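PDB 2D2R: isoprenyl transferase from Helicobacter pylori, which catalyses the magnesium-dependent condensation of isopentenyl diphosphate with allylic pyrophosphates, building the long undecaprenyl pyrophosphate chain as a homodimer. Local coordinates for residues K89-E94 / K116-T121; S159-I164 / S175-T180; L188-G193 / K224-I229. All coordinates share one frame; numbering follows the deposited sequence.

Contact 1: residues K89-E94 / K116-T121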
# COMPACT_ATOMS: atom_id res chain seq x y z
N LYS A 89 -29.68 -6.07 -6.73
CA LYS A 89 -30.89 -5.58 -6.09
C LYS A 89 -30.44 -4.29 -5.48
O LYS A 89 -31.00 -3.23 -5.75
CB LYS A 89 -31.37 -6.52 -4.99
CG LYS A 89 -32.83 -6.28 -4.59
CD LYS A 89 -33.30 -7.20 -3.48
CE LYS A 89 -32.81 -6.70 -2.11
NZ LYS A 89 -33.33 -5.34 -1.79
N TYR A 90 -29.38 -4.42 -4.68
CA TYR A 90 -28.80 -3.29 -3.99
C TYR A 90 -28.62 -2.09 -4.90
O TYR A 90 -28.97 -0.97 -4.55
CB TYR A 90 -27.44 -3.66 -3.41
CG TYR A 90 -26.76 -2.47 -2.79
CD1 TYR A 90 -27.19 -1.98 -1.55
CD2 TYR A 90 -25.76 -1.76 -3.47
CE1 TYR A 90 -26.65 -0.80 -1.00
CE2 TYR A 90 -25.22 -0.58 -2.93
CZ TYR A 90 -25.68 -0.11 -1.70
OH TYR A 90 -25.23 1.07 -1.18
N LEU A 91 -28.09 -2.32 -6.09
CA LEU A 91 -27.85 -1.22 -7.01
C LEU A 91 -29.12 -0.69 -7.67
O LEU A 91 -29.29 0.51 -7.81
CB LEU A 91 -26.80 -1.61 -8.05
CG LEU A 91 -25.37 -1.81 -7.50
CD1 LEU A 91 -24.51 -2.50 -8.56
CD2 LEU A 91 -24.77 -0.49 -7.08
N LYS A 92 -30.01 -1.58 -8.08
CA LYS A 92 -31.24 -1.10 -8.68
C LYS A 92 -32.03 -0.37 -7.59
O LYS A 92 -32.62 0.66 -7.85
CB LYS A 92 -32.03 -2.26 -9.31
CG LYS A 92 -31.42 -2.69 -10.65
CD LYS A 92 -31.90 -4.08 -11.09
CE LYS A 92 -33.40 -4.12 -11.39
NZ LYS A 92 -33.86 -5.48 -11.85
N ASP A 93 -31.99 -0.88 -6.36
CA ASP A 93 -32.68 -0.18 -5.28
C ASP A 93 -32.22 1.27 -5.15
O ASP A 93 -32.95 2.21 -5.49
CB ASP A 93 -32.46 -0.89 -3.94
CG ASP A 93 -33.32 -2.13 -3.79
OD1 ASP A 93 -34.41 -2.15 -4.41
OD2 ASP A 93 -32.93 -3.06 -3.04
N GLU A 94 -30.99 1.48 -4.67
CA GLU A 94 -30.52 2.84 -4.49
C GLU A 94 -30.19 3.64 -5.72
O GLU A 94 -29.73 4.77 -5.61
CB GLU A 94 -29.36 2.85 -3.51
CG GLU A 94 -29.84 3.25 -2.15
CD GLU A 94 -29.07 2.59 -1.06
OE1 GLU A 94 -29.56 2.61 0.10
OE2 GLU A 94 -27.97 2.06 -1.35
N LYS A 116 -24.03 -11.73 -16.32
CA LYS A 116 -24.37 -10.72 -17.33
C LYS A 116 -25.38 -9.73 -16.77
O LYS A 116 -25.34 -8.54 -17.09
CB LYS A 116 -24.97 -11.39 -18.59
CG LYS A 116 -23.98 -12.19 -19.38
CD LYS A 116 -22.70 -11.35 -19.64
CE LYS A 116 -21.59 -12.15 -20.35
NZ LYS A 116 -21.10 -13.32 -19.57
N GLU A 117 -26.27 -10.22 -15.92
CA GLU A 117 -27.29 -9.35 -15.37
C GLU A 117 -26.66 -8.29 -14.46
O GLU A 117 -27.01 -7.11 -14.54
CB GLU A 117 -28.32 -10.20 -14.62
CG GLU A 117 -29.38 -9.42 -13.85
CD GLU A 117 -30.26 -8.52 -14.72
OE1 GLU A 117 -30.82 -9.01 -15.73
OE2 GLU A 117 -30.40 -7.31 -14.39
N LEU A 118 -25.73 -8.70 -13.60
CA LEU A 118 -25.10 -7.74 -12.69
C LEU A 118 -24.22 -6.79 -13.48
O LEU A 118 -24.30 -5.58 -13.31
CB LEU A 118 -24.26 -8.47 -11.66
CG LEU A 118 -23.45 -7.54 -10.74
CD1 LEU A 118 -24.38 -6.54 -10.04
CD2 LEU A 118 -22.70 -8.39 -9.73
N ARG A 119 -23.40 -7.35 -14.37
CA ARG A 119 -22.50 -6.54 -15.20
C ARG A 119 -23.34 -5.56 -16.01
O ARG A 119 -22.95 -4.42 -16.27
CB ARG A 119 -21.70 -7.47 -16.11
CG ARG A 119 -20.50 -6.84 -16.76
CD ARG A 119 -19.52 -7.93 -17.16
NE ARG A 119 -20.22 -9.16 -17.52
CZ ARG A 119 -19.64 -10.35 -17.60
NH1 ARG A 119 -18.34 -10.49 -17.36
NH2 ARG A 119 -20.38 -11.40 -17.89
N ASP A 120 -24.55 -6.00 -16.34
CA ASP A 120 -25.50 -5.18 -17.09
C ASP A 120 -26.01 -4.01 -16.23
O ASP A 120 -26.04 -2.85 -16.68
CB ASP A 120 -26.67 -6.07 -17.55
CG ASP A 120 -27.45 -5.45 -18.69
OD1 ASP A 120 -28.17 -4.45 -18.45
OD2 ASP A 120 -27.32 -5.94 -19.83
N THR A 121 -26.41 -4.30 -15.00
CA THR A 121 -26.89 -3.23 -14.16
C THR A 121 -25.75 -2.32 -13.78
O THR A 121 -25.92 -1.10 -13.66
CB THR A 121 -27.52 -3.76 -12.90
OG1 THR A 121 -28.64 -4.58 -13.27
CG2 THR A 121 -27.95 -2.63 -11.99
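Thr-121 and Lys-92 meet where two neighbouring helices of this cis-prenyltransferase fold run side by side: helix 80-100, and helix 116-129 reached from it through strand 104-108 of the parallel sheet. The short axes lie 10.3 Å apart at 29°, so the helices point roughly the same way, and side chains fill the interval. Thr-121 points toward the other helix and has the most surface buried here. Its methyl, CG2, does the touching, resting 3.7 Å from CG of Lys-92 and 4.2 Å from CB of Leu-91. Lys-92 crosses the threonine at about a right angle, and its chain bends at chi3 (65°), turning NZ away from the methyl. That amine of Lys-92 ends 4.7 Å from OE2 of Glu-117, not in contact, though the opposite charges may attract weakly; Glu-117 is instead paired with Lys-88. Deeper down, Leu-91 points toward helix 116-129 and its CD1 meets CD1 of Leu-118 at 4.3 Å, a loose methyl-to-methyl touch. Around them, Leu-118 also packs on Met-84 and Leu-87, while Leu-91 reaches Ile-122 and Leu-125, so the apolar layer continues along both helices beneath a charged outer edge. What sets the methyl inward is the threonine's first torsion (chi1 -62°), which puts CG2 opposite the backbone N. Thr-121 OG1 turns back to its own helix and donates to Glu-117 O at 3.3 Å. The same oxygen, Glu-117 O, takes Thr-121 N at 2.9 Å from the opposite face of its plane.

Contact 2: residues S159-I164 / S175-T180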
# COMPACT_ATOMS: atom_id res chain seq x y z
N SER A 159 -3.11 -4.20 -26.27
CA SER A 159 -3.28 -2.97 -27.03
C SER A 159 -2.23 -1.94 -26.59
O SER A 159 -2.51 -1.02 -25.88
CB SER A 159 -4.66 -2.39 -26.81
OG SER A 159 -5.61 -3.42 -27.00
N PRO A 160 -1.01 -2.09 -27.07
CA PRO A 160 -0.03 -1.09 -26.62
C PRO A 160 -0.26 0.29 -27.12
O PRO A 160 -1.00 0.50 -28.07
CB PRO A 160 1.30 -1.67 -27.07
CG PRO A 160 0.97 -2.60 -28.19
CD PRO A 160 -0.39 -3.17 -27.85
N PRO A 161 0.35 1.28 -26.45
CA PRO A 161 0.21 2.68 -26.88
C PRO A 161 0.93 2.66 -28.22
O PRO A 161 1.89 1.92 -28.39
CB PRO A 161 0.96 3.44 -25.80
CG PRO A 161 2.05 2.54 -25.49
CD PRO A 161 1.33 1.19 -25.35
N SER A 162 0.48 3.45 -29.17
CA SER A 162 1.12 3.35 -30.48
C SER A 162 2.60 3.60 -30.46
O SER A 162 3.33 2.99 -31.25
CB SER A 162 0.49 4.28 -31.49
OG SER A 162 1.18 4.08 -32.71
N ASN A 163 3.03 4.52 -29.59
CA ASN A 163 4.48 4.84 -29.48
C ASN A 163 5.23 4.01 -28.44
O ASN A 163 6.34 4.42 -27.94
CB ASN A 163 4.72 6.32 -29.14
CG ASN A 163 4.14 6.75 -27.79
OD1 ASN A 163 3.44 5.97 -27.05
ND2 ASN A 163 4.35 8.01 -27.48
N ILE A 164 4.65 2.87 -28.08
CA ILE A 164 5.28 2.06 -27.07
C ILE A 164 6.77 1.89 -27.29
O ILE A 164 7.53 1.74 -26.35
CB ILE A 164 4.67 0.65 -26.99
CG1 ILE A 164 5.42 -0.19 -25.95
CG2 ILE A 164 4.76 -0.03 -28.32
CD1 ILE A 164 5.33 0.38 -24.53
N SER A 175 -0.93 3.90 -15.14
CA SER A 175 -1.92 4.68 -14.44
C SER A 175 -3.19 4.85 -15.27
O SER A 175 -4.31 4.77 -14.80
CB SER A 175 -1.30 6.03 -14.16
OG SER A 175 -2.22 6.88 -13.56
N ASN A 176 -2.98 5.00 -16.56
CA ASN A 176 -4.13 5.25 -17.44
C ASN A 176 -4.84 4.02 -17.98
O ASN A 176 -5.82 4.13 -18.70
CB ASN A 176 -3.60 6.33 -18.43
CG ASN A 176 -3.43 7.67 -17.67
OD1 ASN A 176 -2.27 8.20 -17.25
ND2 ASN A 176 -4.60 8.23 -17.31
N ARG A 177 -4.39 2.83 -17.55
CA ARG A 177 -5.05 1.58 -17.92
C ARG A 177 -5.66 0.91 -16.66
O ARG A 177 -6.28 -0.16 -16.80
CB ARG A 177 -4.11 0.54 -18.53
CG ARG A 177 -3.36 0.89 -19.79
CD ARG A 177 -4.32 1.26 -20.93
NE ARG A 177 -3.57 1.69 -22.12
CZ ARG A 177 -3.26 0.91 -23.15
NH1 ARG A 177 -3.65 -0.37 -23.16
NH2 ARG A 177 -2.55 1.41 -24.16
N LEU A 178 -5.44 1.49 -15.46
CA LEU A 178 -6.00 0.92 -14.22
C LEU A 178 -7.49 1.24 -14.23
O LEU A 178 -7.89 2.15 -14.93
CB LEU A 178 -5.34 1.58 -13.00
CG LEU A 178 -3.89 1.06 -12.84
CD1 LEU A 178 -3.16 1.83 -11.80
CD2 LEU A 178 -3.92 -0.43 -12.44
N ASP A 179 -8.29 0.49 -13.48
CA ASP A 179 -9.77 0.73 -13.40
C ASP A 179 -10.04 2.17 -12.96
O ASP A 179 -11.08 2.75 -13.27
CB ASP A 179 -10.39 -0.20 -12.34
CG ASP A 179 -10.29 -1.67 -12.68
OD1 ASP A 179 -10.73 -2.50 -11.84
OD2 ASP A 179 -9.78 -2.04 -13.77
N THR A 180 -9.11 2.75 -12.21
CA THR A 180 -9.24 4.11 -11.65
C THR A 180 -8.72 5.22 -12.58
O THR A 180 -8.58 6.35 -12.15
CB THR A 180 -8.40 4.22 -10.34
OG1 THR A 180 -7.09 3.73 -10.62
CG2 THR A 180 -8.99 3.35 -9.23
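Arg-177 grips the backbone of Ser-159 end-on, with both terminal nitrogens closing on one carbonyl oxygen. NH1 of Arg-177 lies 3.0 Å from Ser-159 O and NH2 is likewise 3.0 Å from Ser-159 O. The oxygen sits in the guanidinium plane, at its edge, so the two N-H groups share it as a fork, each bond bent (N-H...O angles 145° and 147°). Seen from the acceptor the pair is uneven: NH2 arrives nearly in line with the C=O bond, whereas NH1 is tilted 32° from the carbonyl plane. NH1 has a further partner in Ser-155 OG, on the last turns of helix 145-158, which should help fix the rotation of the guanidinium. Ser-159 is the first residue to leave helical geometry after that helix, so the arginine holds the exit of the helix against the loop that follows helix 171-175, closing the excursion that helix 171-175 makes on the surface of this cis-prenyltransferase fold. To get there the side chain bends at chi2 and then runs extended at chi3. Beyond the bonded oxygen, NH2 of Arg-177 reaches the Pro-160/Pro-161 junction, 3.7 Å from Pro-161 N, and CD of the Pro-161 ring lies 4.1 Å from Arg-177 NH2, the ring crossing the arginine at about a right angle. Leu-167 packs on the Pro-161 ring and Leu-156 on the arginine, while Pro-161 O accepts from Ile-164 N at 2.9 Å in a type I turn.

Contact 3: residues L188-G193 / K224-I229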
# COMPACT_ATOMS: atom_id res chain seq x y z
N LEU A 188 -6.23 10.03 1.37
CA LEU A 188 -6.36 9.51 2.71
C LEU A 188 -7.04 8.17 2.56
O LEU A 188 -8.09 8.07 1.94
CB LEU A 188 -7.18 10.54 3.55
CG LEU A 188 -8.16 10.26 4.69
CD1 LEU A 188 -7.77 9.08 5.54
CD2 LEU A 188 -8.40 11.49 5.54
N LEU A 189 -6.39 7.11 3.04
CA LEU A 189 -6.93 5.74 2.98
C LEU A 189 -7.26 5.37 4.42
O LEU A 189 -6.40 5.35 5.30
CB LEU A 189 -5.88 4.76 2.40
CG LEU A 189 -6.31 3.29 2.49
CD1 LEU A 189 -7.62 3.09 1.68
CD2 LEU A 189 -5.24 2.41 1.93
N LEU A 190 -8.55 5.16 4.67
CA LEU A 190 -8.99 4.85 6.02
C LEU A 190 -9.44 3.44 6.15
O LEU A 190 -10.09 2.94 5.23
CB LEU A 190 -10.20 5.73 6.38
CG LEU A 190 -11.02 5.37 7.60
CD1 LEU A 190 -10.17 5.73 8.84
CD2 LEU A 190 -12.39 6.23 7.57
N ARG A 191 -9.10 2.79 7.26
CA ARG A 191 -9.58 1.43 7.50
C ARG A 191 -10.24 1.36 8.87
O ARG A 191 -9.63 1.69 9.90
CB ARG A 191 -8.45 0.37 7.41
CG ARG A 191 -8.95 -1.02 7.78
CD ARG A 191 -8.06 -2.15 7.31
NE ARG A 191 -8.66 -3.44 7.62
CZ ARG A 191 -8.32 -4.57 7.03
NH1 ARG A 191 -7.34 -4.55 6.11
NH2 ARG A 191 -9.02 -5.69 7.29
N THR A 192 -11.52 0.97 8.88
CA THR A 192 -12.26 0.85 10.12
C THR A 192 -12.13 -0.61 10.61
O THR A 192 -11.52 -1.46 9.92
CB THR A 192 -13.78 1.19 9.86
OG1 THR A 192 -14.31 0.24 8.95
CG2 THR A 192 -13.92 2.61 9.24
N GLY A 193 -12.64 -0.88 11.81
CA GLY A 193 -12.61 -2.22 12.34
C GLY A 193 -11.40 -2.71 13.10
O GLY A 193 -11.35 -3.87 13.48
N LYS A 224 -19.70 12.04 11.93
CA LYS A 224 -19.00 12.80 12.95
C LYS A 224 -17.58 12.22 13.09
O LYS A 224 -16.59 12.97 13.10
CB LYS A 224 -19.75 12.68 14.28
CG LYS A 224 -19.17 13.49 15.43
CD LYS A 224 -19.96 13.21 16.73
CE LYS A 224 -20.43 14.52 17.42
NZ LYS A 224 -21.26 15.43 16.54
N ASP A 225 -17.50 10.89 13.23
CA ASP A 225 -16.21 10.20 13.34
C ASP A 225 -15.35 10.58 12.14
O ASP A 225 -14.15 10.83 12.29
CB ASP A 225 -16.39 8.70 13.32
CG ASP A 225 -17.25 8.19 14.45
OD1 ASP A 225 -17.06 8.67 15.57
OD2 ASP A 225 -18.09 7.28 14.21
N LEU A 226 -15.94 10.58 10.95
CA LEU A 226 -15.20 10.91 9.75
C LEU A 226 -14.78 12.35 9.77
O LEU A 226 -13.74 12.71 9.26
CB LEU A 226 -16.02 10.58 8.49
CG LEU A 226 -15.35 10.57 7.10
CD1 LEU A 226 -15.35 11.93 6.47
CD2 LEU A 226 -13.90 10.09 7.23
N GLU A 227 -15.57 13.20 10.41
CA GLU A 227 -15.20 14.62 10.48
C GLU A 227 -13.95 14.81 11.36
O GLU A 227 -13.08 15.64 11.08
CB GLU A 227 -16.42 15.41 11.04
CG GLU A 227 -16.23 16.90 11.14
CD GLU A 227 -17.56 17.66 11.41
OE1 GLU A 227 -17.50 18.91 11.51
OE2 GLU A 227 -18.64 17.02 11.50
N ASN A 228 -13.88 14.04 12.44
CA ASN A 228 -12.75 14.09 13.35
C ASN A 228 -11.45 13.63 12.63
O ASN A 228 -10.40 14.24 12.81
CB ASN A 228 -13.01 13.18 14.54
CG ASN A 228 -14.22 13.62 15.34
OD1 ASN A 228 -14.16 14.62 16.05
ND2 ASN A 228 -15.34 12.89 15.22
N ILE A 229 -11.57 12.57 11.84
CA ILE A 229 -10.46 12.02 11.06
C ILE A 229 -10.00 13.05 10.04
O ILE A 229 -8.78 13.34 9.91
CB ILE A 229 -10.90 10.71 10.33
CG1 ILE A 229 -10.85 9.52 11.30
CG2 ILE A 229 -10.00 10.43 9.10
CD1 ILE A 229 -11.81 8.43 10.92
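Ile-229 lies across two leucines of the strand at about a right angle, giving one branch to each. Its CD1 meets CD1 of Leu-190 at 3.8 Å and CD2 of Leu-190 at 4.0 Å, so one isoleucine methyl touches both methyls of that leucine. The other branch of Ile-229, CG2, touches CD2 of Leu-188 at 4.0 Å. The split follows from the first torsion (chi1 -81°), which sets CG2 opposite the backbone N and leaves CG1 beside it, from where the extended second torsion carries CD1 out to Leu-190. CD2 of Leu-190 also comes within 4.2 Å of CD2 of Leu-226, one helical turn before Ile-229; these two side chains pass each other at a slant. Leu-226 is the lesser partner, starting off to one side and bringing only its end in. This is helix-on-sheet packing in an alpha/beta fold: helix 223-236 lies over strand 188-191, an interior strand of the parallel sheet, with 135° between their directions. Phe-212 of the adjoining strand and Phe-221 of the loop before the helix extend the same apolar patch. Alternation along the strand sends Arg-191 away from the helix, where by similarity it binds substrate; it donates to Arg-197 O and Ser-199 OG. Because every contact from strand to helix is methyl against methyl, the grip here is by shape and exclusion of water, while Arg-191, on the other face of the strand, is left to its polar partners.

How the contacts relate
Following the chain from the N terminus, the three contacts come in series, none nested in or crossing another. Contact 1 closes first, round the excursion that includes strand 104-108, and pairs two helices flanking the sheet. After strand 136-140 and helix 145-158, contact 2 closes a short surface loop holding helix 171-175; nearby, Ile-164 packs on Leu-157 of the second subunit. The chain then re-enters the sheet at strand 188-191, and contact 3 closes the longest loop, round strand 210-213, bringing helix 223-236 back to the sheet. Contacts 1 and 2 each lie across the chain's centre from contact 3; contacts 2 and 3 are about 33 Å apart between centres.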